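Local coordinates for actin-binding protein (Saccharomyces cerevisiae, PDB 1HQZ), which binds the sides of actin filaments through this N-terminal cofilin-homology domain and recruits and activates the Arp2/3 complex there, at residues L20-G25 with Y66-V71; Y8-R13 with K40-P45. One frame throughout, in Å; residues are numbered along the deposited sequence.

Contact 1 of 2, residues L20-G25 with Y66-V71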
ATOM      1  N   LEU A  20      -9.504  -0.191  -7.751  1.00 38.44           N
ATOM      2  CA  LEU A  20      -9.712  -0.111  -9.200  1.00 38.56           C
ATOM      3  C   LEU A  20      -9.347   1.245  -9.769  1.00 37.60           C
ATOM      4  O   LEU A  20      -8.660   1.322 -10.792  1.00 36.35           O
ATOM      5  CB  LEU A  20     -11.164  -0.444  -9.565  1.00 39.60           C
ATOM      6  CG  LEU A  20     -11.511  -1.930  -9.502  1.00 42.33           C
ATOM      7  CD1 LEU A  20     -12.989  -2.120  -9.802  1.00 43.96           C
ATOM      8  CD2 LEU A  20     -10.654  -2.704 -10.501  1.00 41.10           C
ATOM      9  N   LYS A  21      -9.807   2.308  -9.110  1.00 38.58           N
ATOM     10  CA  LYS A  21      -9.508   3.675  -9.547  1.00 39.92           C
ATOM     11  C   LYS A  21      -8.011   3.823  -9.763  1.00 38.66           C
ATOM     12  O   LYS A  21      -7.551   4.325 -10.796  1.00 38.64           O
ATOM     13  CB  LYS A  21      -9.889   4.704  -8.482  1.00 41.87           C
ATOM     14  CG  LYS A  21     -11.336   5.075  -8.344  1.00 45.46           C
ATOM     15  CD  LYS A  21     -11.412   6.202  -7.321  1.00 47.67           C
ATOM     16  CE  LYS A  21     -12.822   6.547  -6.943  1.00 50.94           C
ATOM     17  NZ  LYS A  21     -12.807   7.602  -5.892  1.00 54.00           N
ATOM     18  N   ILE A  22      -7.261   3.388  -8.758  1.00 38.71           N
ATOM     19  CA  ILE A  22      -5.814   3.486  -8.772  1.00 38.49           C
ATOM     20  C   ILE A  22      -5.111   2.630  -9.817  1.00 38.44           C
ATOM     21  O   ILE A  22      -4.324   3.153 -10.596  1.00 40.27           O
ATOM     22  CB  ILE A  22      -5.250   3.168  -7.368  1.00 37.04           C
ATOM     23  CG1 ILE A  22      -5.766   4.211  -6.376  1.00 36.88           C
ATOM     24  CG2 ILE A  22      -3.730   3.160  -7.392  1.00 35.28           C
ATOM     25  CD1 ILE A  22      -5.320   3.986  -4.962  1.00 35.13           C
ATOM     26  N   VAL A  23      -5.379   1.324  -9.843  1.00 37.83           N
ATOM     27  CA  VAL A  23      -4.712   0.464 -10.823  1.00 39.19           C
ATOM     28  C   VAL A  23      -5.052   0.799 -12.265  1.00 39.77           C
ATOM     29  O   VAL A  23      -4.249   0.547 -13.162  1.00 42.40           O
ATOM     30  CB  VAL A  23      -5.022  -1.032 -10.606  1.00 39.48           C
ATOM     31  CG1 VAL A  23      -4.459  -1.486  -9.271  1.00 38.06           C
ATOM     32  CG2 VAL A  23      -6.531  -1.282 -10.706  1.00 40.61           C
ATOM     33  N   ARG A  24      -6.233   1.362 -12.493  1.00 39.11           N
ATOM     34  CA  ARG A  24      -6.658   1.717 -13.841  1.00 38.41           C
ATOM     35  C   ARG A  24      -6.210   3.113 -14.235  1.00 39.81           C
ATOM     36  O   ARG A  24      -6.027   3.399 -15.419  1.00 39.50           O
ATOM     37  CB  ARG A  24      -8.176   1.651 -13.956  1.00 36.68           C
ATOM     38  CG  ARG A  24      -8.780   0.261 -13.859  1.00 33.91           C
ATOM     39  CD  ARG A  24     -10.299   0.375 -13.904  1.00 34.62           C
ATOM     40  NE  ARG A  24     -10.956  -0.922 -13.995  1.00 36.49           N
ATOM     41  CZ  ARG A  24     -12.266  -1.107 -13.866  1.00 35.37           C
ATOM     42  NH1 ARG A  24     -13.067  -0.074 -13.636  1.00 35.61           N
ATOM     43  NH2 ARG A  24     -12.776  -2.325 -13.976  1.00 34.27           N
ATOM     44  N   GLY A  25      -6.043   3.977 -13.238  1.00 41.21           N
ATOM     45  CA  GLY A  25      -5.646   5.351 -13.493  1.00 41.47           C
ATOM     46  C   GLY A  25      -6.838   6.171 -13.966  1.00 43.04           C
ATOM     47  O   GLY A  25      -6.676   7.207 -14.607  1.00 43.85           O
ATOM     48  N   TYR A  66      -1.274  -1.135   4.770  1.00 31.97           N
ATOM     49  CA  TYR A  66      -0.860  -1.478   3.428  1.00 30.12           C
ATOM     50  C   TYR A  66      -1.199  -0.310   2.538  1.00 30.46           C
ATOM     51  O   TYR A  66      -2.271   0.285   2.662  1.00 29.36           O
ATOM     52  CB  TYR A  66      -1.565  -2.755   2.963  1.00 29.23           C
ATOM     53  CG  TYR A  66      -1.344  -3.898   3.931  1.00 27.45           C
ATOM     54  CD1 TYR A  66      -2.146  -4.044   5.057  1.00 29.13           C
ATOM     55  CD2 TYR A  66      -0.267  -4.761   3.775  1.00 29.06           C
ATOM     56  CE1 TYR A  66      -1.873  -5.021   6.018  1.00 28.76           C
ATOM     57  CE2 TYR A  66       0.022  -5.739   4.721  1.00 28.94           C
ATOM     58  CZ  TYR A  66      -0.786  -5.857   5.845  1.00 30.44           C
ATOM     59  OH  TYR A  66      -0.478  -6.786   6.803  1.00 28.65           O
ATOM     60  N   GLY A  67      -0.256   0.035   1.669  1.00 30.56           N
ATOM     61  CA  GLY A  67      -0.451   1.144   0.757  1.00 28.97           C
ATOM     62  C   GLY A  67      -0.379   0.658  -0.676  1.00 28.70           C
ATOM     63  O   GLY A  67       0.273  -0.348  -0.981  1.00 26.19           O
ATOM     64  N   LEU A  68      -1.048   1.393  -1.556  1.00 28.84           N
ATOM     65  CA  LEU A  68      -1.101   1.063  -2.976  1.00 29.57           C
ATOM     66  C   LEU A  68      -0.972   2.363  -3.734  1.00 29.30           C
ATOM     67  O   LEU A  68      -1.688   3.321  -3.442  1.00 28.09           O
ATOM     68  CB  LEU A  68      -2.454   0.422  -3.301  1.00 30.17           C
ATOM     69  CG  LEU A  68      -2.831   0.166  -4.758  1.00 33.66           C
ATOM     70  CD1 LEU A  68      -2.067  -1.028  -5.284  1.00 31.00           C
ATOM     71  CD2 LEU A  68      -4.339  -0.088  -4.841  1.00 34.33           C
ATOM     72  N   ALA A  69      -0.063   2.422  -4.698  1.00 28.01           N
ATOM     73  CA  ALA A  69       0.070   3.657  -5.450  1.00 30.17           C
ATOM     74  C   ALA A  69       0.440   3.430  -6.898  1.00 30.12           C
ATOM     75  O   ALA A  69       1.195   2.515  -7.234  1.00 29.12           O
ATOM     76  CB  ALA A  69       1.094   4.570  -4.788  1.00 30.19           C
ATOM     77  N   ARG A  70      -0.109   4.278  -7.754  1.00 31.77           N
ATOM     78  CA  ARG A  70       0.172   4.207  -9.172  1.00 34.33           C
ATOM     79  C   ARG A  70       1.111   5.369  -9.437  1.00 33.74           C
ATOM     80  O   ARG A  70       0.747   6.528  -9.246  1.00 35.58           O
ATOM     81  CB  ARG A  70      -1.111   4.346  -9.985  1.00 33.13           C
ATOM     82  CG  ARG A  70      -0.882   4.236 -11.478  1.00 37.06           C
ATOM     83  CD  ARG A  70      -2.200   4.036 -12.202  1.00 41.65           C
ATOM     84  NE  ARG A  70      -2.009   3.504 -13.547  1.00 42.15           N
ATOM     85  CZ  ARG A  70      -2.011   4.247 -14.644  1.00 45.91           C
ATOM     86  NH1 ARG A  70      -2.194   5.546 -14.542  1.00 46.91           N
ATOM     87  NH2 ARG A  70      -1.845   3.700 -15.840  1.00 46.18           N
ATOM     88  N   VAL A  71       2.324   5.054  -9.870  1.00 34.41           N
ATOM     89  CA  VAL A  71       3.320   6.088 -10.096  1.00 36.98           C
ATOM     90  C   VAL A  71       4.067   5.975 -11.413  1.00 40.34           C
ATOM     91  O   VAL A  71       4.273   4.880 -11.948  1.00 38.03           O
ATOM     92  CB  VAL A  71       4.385   6.075  -8.974  1.00 37.07           C
ATOM     93  CG1 VAL A  71       5.123   7.391  -8.953  1.00 36.67           C
ATOM     94  CG2 VAL A  71       3.733   5.783  -7.623  1.00 37.80           C
TER

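Contact 2 of 2, residues Y8-R13 with K40-P45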
ATOM      1  N   TYR A   8      -9.926  -8.050   5.160  1.00 52.19           N
ATOM      2  CA  TYR A   8     -10.082  -7.019   4.138  1.00 53.15           C
ATOM      3  C   TYR A   8     -11.297  -7.283   3.255  1.00 54.38           C
ATOM      4  O   TYR A   8     -11.427  -6.699   2.176  1.00 54.52           O
ATOM      5  CB  TYR A   8      -8.822  -6.923   3.261  1.00 50.81           C
ATOM      6  CG  TYR A   8      -8.342  -8.237   2.672  1.00 50.69           C
ATOM      7  CD1 TYR A   8      -9.165  -9.008   1.856  1.00 50.52           C
ATOM      8  CD2 TYR A   8      -7.052  -8.700   2.922  1.00 50.02           C
ATOM      9  CE1 TYR A   8      -8.713 -10.209   1.300  1.00 49.81           C
ATOM     10  CE2 TYR A   8      -6.592  -9.891   2.375  1.00 50.30           C
ATOM     11  CZ  TYR A   8      -7.424 -10.639   1.565  1.00 50.93           C
ATOM     12  OH  TYR A   8      -6.952 -11.808   1.005  1.00 52.59           O
ATOM     13  N   THR A   9     -12.183  -8.169   3.703  1.00 55.63           N
ATOM     14  CA  THR A   9     -13.372  -8.492   2.919  1.00 56.81           C
ATOM     15  C   THR A   9     -14.627  -7.806   3.458  1.00 56.83           C
ATOM     16  O   THR A   9     -15.572  -7.550   2.710  1.00 57.67           O
ATOM     17  CB  THR A   9     -13.594 -10.019   2.849  1.00 57.11           C
ATOM     18  OG1 THR A   9     -13.595 -10.565   4.172  1.00 58.09           O
ATOM     19  CG2 THR A   9     -12.488 -10.678   2.037  1.00 54.24           C
ATOM     20  N   THR A  10     -14.620  -7.500   4.751  1.00 56.01           N
ATOM     21  CA  THR A  10     -15.740  -6.824   5.395  1.00 56.34           C
ATOM     22  C   THR A  10     -16.019  -5.512   4.682  1.00 57.91           C
ATOM     23  O   THR A  10     -17.170  -5.191   4.368  1.00 58.54           O
ATOM     24  CB  THR A  10     -15.428  -6.516   6.875  1.00 55.73           C
ATOM     25  OG1 THR A  10     -15.372  -7.740   7.615  1.00 56.79           O
ATOM     26  CG2 THR A  10     -16.486  -5.603   7.472  1.00 55.55           C
ATOM     27  N   HIS A  11     -14.958  -4.750   4.436  1.00 57.97           N
ATOM     28  CA  HIS A  11     -15.083  -3.469   3.758  1.00 57.83           C
ATOM     29  C   HIS A  11     -14.521  -3.555   2.340  1.00 57.47           C
ATOM     30  O   HIS A  11     -13.932  -2.603   1.827  1.00 54.76           O
ATOM     31  CB  HIS A  11     -14.356  -2.389   4.557  1.00 58.97           C
ATOM     32  CG  HIS A  11     -14.923  -2.168   5.925  1.00 60.73           C
ATOM     33  ND1 HIS A  11     -16.186  -1.658   6.133  1.00 61.70           N
ATOM     34  CD2 HIS A  11     -14.399  -2.386   7.154  1.00 61.79           C
ATOM     35  CE1 HIS A  11     -16.414  -1.569   7.432  1.00 62.95           C
ATOM     36  NE2 HIS A  11     -15.345  -2.004   8.074  1.00 62.83           N
ATOM     37  N   SER A  12     -14.716  -4.711   1.714  1.00 57.83           N
ATOM     38  CA  SER A  12     -14.246  -4.949   0.355  1.00 59.35           C
ATOM     39  C   SER A  12     -14.809  -3.914  -0.623  1.00 59.89           C
ATOM     40  O   SER A  12     -14.148  -3.533  -1.592  1.00 59.23           O
ATOM     41  CB  SER A  12     -14.670  -6.345  -0.088  1.00 60.52           C
ATOM     42  OG  SER A  12     -16.078  -6.473   0.003  1.00 63.18           O
ATOM     43  N   ARG A  13     -16.032  -3.466  -0.361  1.00 60.12           N
ATOM     44  CA  ARG A  13     -16.696  -2.482  -1.211  1.00 59.96           C
ATOM     45  C   ARG A  13     -15.886  -1.194  -1.276  1.00 57.54           C
ATOM     46  O   ARG A  13     -15.557  -0.710  -2.359  1.00 57.15           O
ATOM     47  CB  ARG A  13     -18.090  -2.168  -0.665  1.00 61.88           C
ATOM     48  CG  ARG A  13     -19.143  -1.932  -1.732  1.00 67.12           C
ATOM     49  CD  ARG A  13     -19.548  -3.251  -2.381  1.00 70.67           C
ATOM     50  NE  ARG A  13     -19.992  -4.223  -1.381  1.00 73.28           N
ATOM     51  CZ  ARG A  13     -20.268  -5.498  -1.641  1.00 73.76           C
ATOM     52  NH1 ARG A  13     -20.151  -5.964  -2.877  1.00 74.72           N
ATOM     53  NH2 ARG A  13     -20.659  -6.307  -0.666  1.00 73.30           N
ATOM     54  N   LYS A  40     -12.393  -2.446  15.279  1.00 57.18           N
ATOM     55  CA  LYS A  40     -12.748  -3.860  15.270  1.00 57.86           C
ATOM     56  C   LYS A  40     -11.740  -4.713  14.512  1.00 57.09           C
ATOM     57  O   LYS A  40     -12.040  -5.848  14.140  1.00 56.63           O
ATOM     58  CB  LYS A  40     -14.132  -4.047  14.644  1.00 60.55           C
ATOM     59  CG  LYS A  40     -15.239  -3.250  15.320  1.00 63.56           C
ATOM     60  CD  LYS A  40     -16.593  -3.533  14.677  1.00 66.02           C
ATOM     61  CE  LYS A  40     -17.721  -2.832  15.420  1.00 67.45           C
ATOM     62  NZ  LYS A  40     -19.057  -3.197  14.860  1.00 68.46           N
ATOM     63  N   LYS A  41     -10.551  -4.161  14.285  1.00 57.31           N
ATOM     64  CA  LYS A  41      -9.480  -4.855  13.561  1.00 56.94           C
ATOM     65  C   LYS A  41      -9.837  -5.180  12.118  1.00 55.28           C
ATOM     66  O   LYS A  41      -9.283  -6.103  11.525  1.00 55.63           O
ATOM     67  CB  LYS A  41      -9.084  -6.145  14.282  1.00 57.95           C
ATOM     68  CG  LYS A  41      -8.462  -5.921  15.640  1.00 59.00           C
ATOM     69  CD  LYS A  41      -8.148  -7.237  16.307  1.00 61.54           C
ATOM     70  CE  LYS A  41      -7.696  -7.031  17.742  1.00 62.95           C
ATOM     71  NZ  LYS A  41      -7.546  -8.338  18.448  1.00 65.06           N
ATOM     72  N   GLU A  42     -10.768  -4.419  11.555  1.00 55.00           N
ATOM     73  CA  GLU A  42     -11.180  -4.619  10.170  1.00 54.59           C
ATOM     74  C   GLU A  42     -10.443  -3.582   9.310  1.00 51.64           C
ATOM     75  O   GLU A  42     -10.379  -2.405   9.667  1.00 49.81           O
ATOM     76  CB  GLU A  42     -12.693  -4.422  10.037  1.00 57.89           C
ATOM     77  CG  GLU A  42     -13.515  -5.193  11.063  1.00 61.93           C
ATOM     78  CD  GLU A  42     -15.010  -4.917  10.954  1.00 64.35           C
ATOM     79  OE1 GLU A  42     -15.408  -3.730  10.989  1.00 64.80           O
ATOM     80  OE2 GLU A  42     -15.786  -5.890  10.840  1.00 65.57           O
ATOM     81  N   TYR A  43      -9.870  -4.015   8.191  1.00 48.02           N
ATOM     82  CA  TYR A  43      -9.164  -3.080   7.333  1.00 45.91           C
ATOM     83  C   TYR A  43     -10.088  -2.344   6.384  1.00 45.70           C
ATOM     84  O   TYR A  43     -10.949  -2.944   5.741  1.00 45.46           O
ATOM     85  CB  TYR A  43      -8.075  -3.786   6.524  1.00 44.70           C
ATOM     86  CG  TYR A  43      -6.782  -3.949   7.282  1.00 42.52           C
ATOM     87  CD1 TYR A  43      -6.634  -4.949   8.242  1.00 40.70           C
ATOM     88  CD2 TYR A  43      -5.712  -3.076   7.060  1.00 41.39           C
ATOM     89  CE1 TYR A  43      -5.448  -5.083   8.969  1.00 40.88           C
ATOM     90  CE2 TYR A  43      -4.523  -3.196   7.778  1.00 40.30           C
ATOM     91  CZ  TYR A  43      -4.397  -4.201   8.732  1.00 41.67           C
ATOM     92  OH  TYR A  43      -3.227  -4.327   9.447  1.00 39.61           O
ATOM     93  N   GLU A  44      -9.900  -1.033   6.307  1.00 44.85           N
ATOM     94  CA  GLU A  44     -10.688  -0.195   5.419  1.00 45.65           C
ATOM     95  C   GLU A  44      -9.828   0.979   4.955  1.00 43.20           C
ATOM     96  O   GLU A  44      -8.771   1.249   5.529  1.00 42.34           O
ATOM     97  CB  GLU A  44     -11.937   0.311   6.143  1.00 48.66           C
ATOM     98  CG  GLU A  44     -11.655   1.112   7.395  1.00 53.33           C
ATOM     99  CD  GLU A  44     -12.924   1.425   8.169  1.00 57.06           C
ATOM    100  OE1 GLU A  44     -12.848   2.154   9.186  1.00 58.15           O
ATOM    101  OE2 GLU A  44     -13.998   0.936   7.758  1.00 57.45           O
ATOM    102  N   PRO A  45     -10.263   1.684   3.902  1.00 41.73           N
ATOM    103  CA  PRO A  45      -9.493   2.824   3.400  1.00 41.67           C
ATOM    104  C   PRO A  45      -9.302   3.862   4.489  1.00 41.09           C
ATOM    105  O   PRO A  45     -10.267   4.309   5.096  1.00 42.65           O
ATOM    106  CB  PRO A  45     -10.363   3.353   2.267  1.00 41.16           C
ATOM    107  CG  PRO A  45     -11.035   2.123   1.766  1.00 42.44           C
ATOM    108  CD  PRO A  45     -11.434   1.433   3.050  1.00 41.43           C
TER

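Contact 1 of 2, residues L20-G25 with Y66-V71
Arg-70, on central strand 65-71, runs along the last turn of helix 12-24, and its extended chain reaches the C-terminal end of the helix. CB of Arg-70 packs 3.9 Å from CG2 of Ile-22. With CG anti to the backbone N (chi1 -178°), the aliphatic part passes the carbonyl of Ile-22; CD sits too close to that oxygen in the model, so the detail there is doubtful. NE of Arg-70 lies 3.7 Å from Val-23 O without making a hydrogen bond. At the tip, one face of the guanidinium is covered by Gly-25, whose CA is 3.6 Å from NH1 of Arg-70, and by the carbonyl oxygen of Arg-24. The geometry fits a Schellman motif ending the helix, with Gly-25, at positive phi, as C-prime residue; its Gly-25 N to Ile-22 O bond is weak. Deeper in, Ile-22 and Leu-68 pass alongside, pointing opposite ways, with Ile-22 CG2 4.1 Å from Leu-68 CG. Outside the segments, Arg-70 NH1 has a long, weak ion pair with Glu-79. The chemistry is therefore apolar where Ile-22 meets Leu-68 and electrostatic at the helix end: the arginine's charge probably suits the carbonyl-rich C-terminus, although no hydrogen bond crosses the contact.

Contact 2 of 2, residues Y8-R13 with K40-P45
At the edge of the ADF-homology fold, His-11, the N-cap residue of helix 12-24, packs against the start of outermost strand 43-49, and its imidazole lies among Glu-42, Tyr-43 and Glu-44. His-11 NE2 gives Glu-42 OE1 a weak hydrogen bond of 3.4 Å, bent to 140° at the proton, with ring and carboxylate planes nearly perpendicular (86°). Glu-44 lies alongside the histidine, pointing the same way. Its chi1 of 59° tucks CG between the two backbone branches, and the extended chain beyond carries OE2 over the centre of the imidazole, 3.2 Å above its plane. This OE2 is equally near His-11 NE2, but the angle is too poor for a hydrogen bond. The opposite face is covered by CG2 of Thr-10, a methyl that also touches Glu-42 OE2 at 3.5 Å. Tyr-43 O comes near the ring plane at its edge and lies 3.6 Å from His-11 CB. ND1 is hydrogen-bonded to Glu-14 in the first turn of the helix, which helps fix the ring's rotation, while Thr-10 OG1 is hydrogen-bonded to Asp-7. With Glu-14 on ND1, Glu-42 on NE2 and Glu-44 over a face, the surroundings would probably favour a protonated imidazole. A type I turn from Thr-9 to Ser-12 leads into the helix, and Thr-9 O accepts from both Ser-12 N and Ser-12 OG, the hydroxyl at 3.0 Å.

In the fold
Both contacts fasten helix 12-24 to the five-stranded mixed sheet, one near each end of the helix, with centres about 17 Å apart. Contact 1 takes the C-terminal end to strand 65-71, in the middle of the sheet, and is partly buried; contact 2 joins the N-terminal end and the loop before it to edge strand 43-49, at the surface. Their chemistry follows: aliphatic packing with a cationic side chain beside helix carbonyls in the first, an imidazole among carboxylates in the second. The rings of Tyr-66 and Tyr-43 reach across the intervening strand 32-37 and meet, CE1 of Tyr-66 3.7 Å from CE2 of Tyr-43.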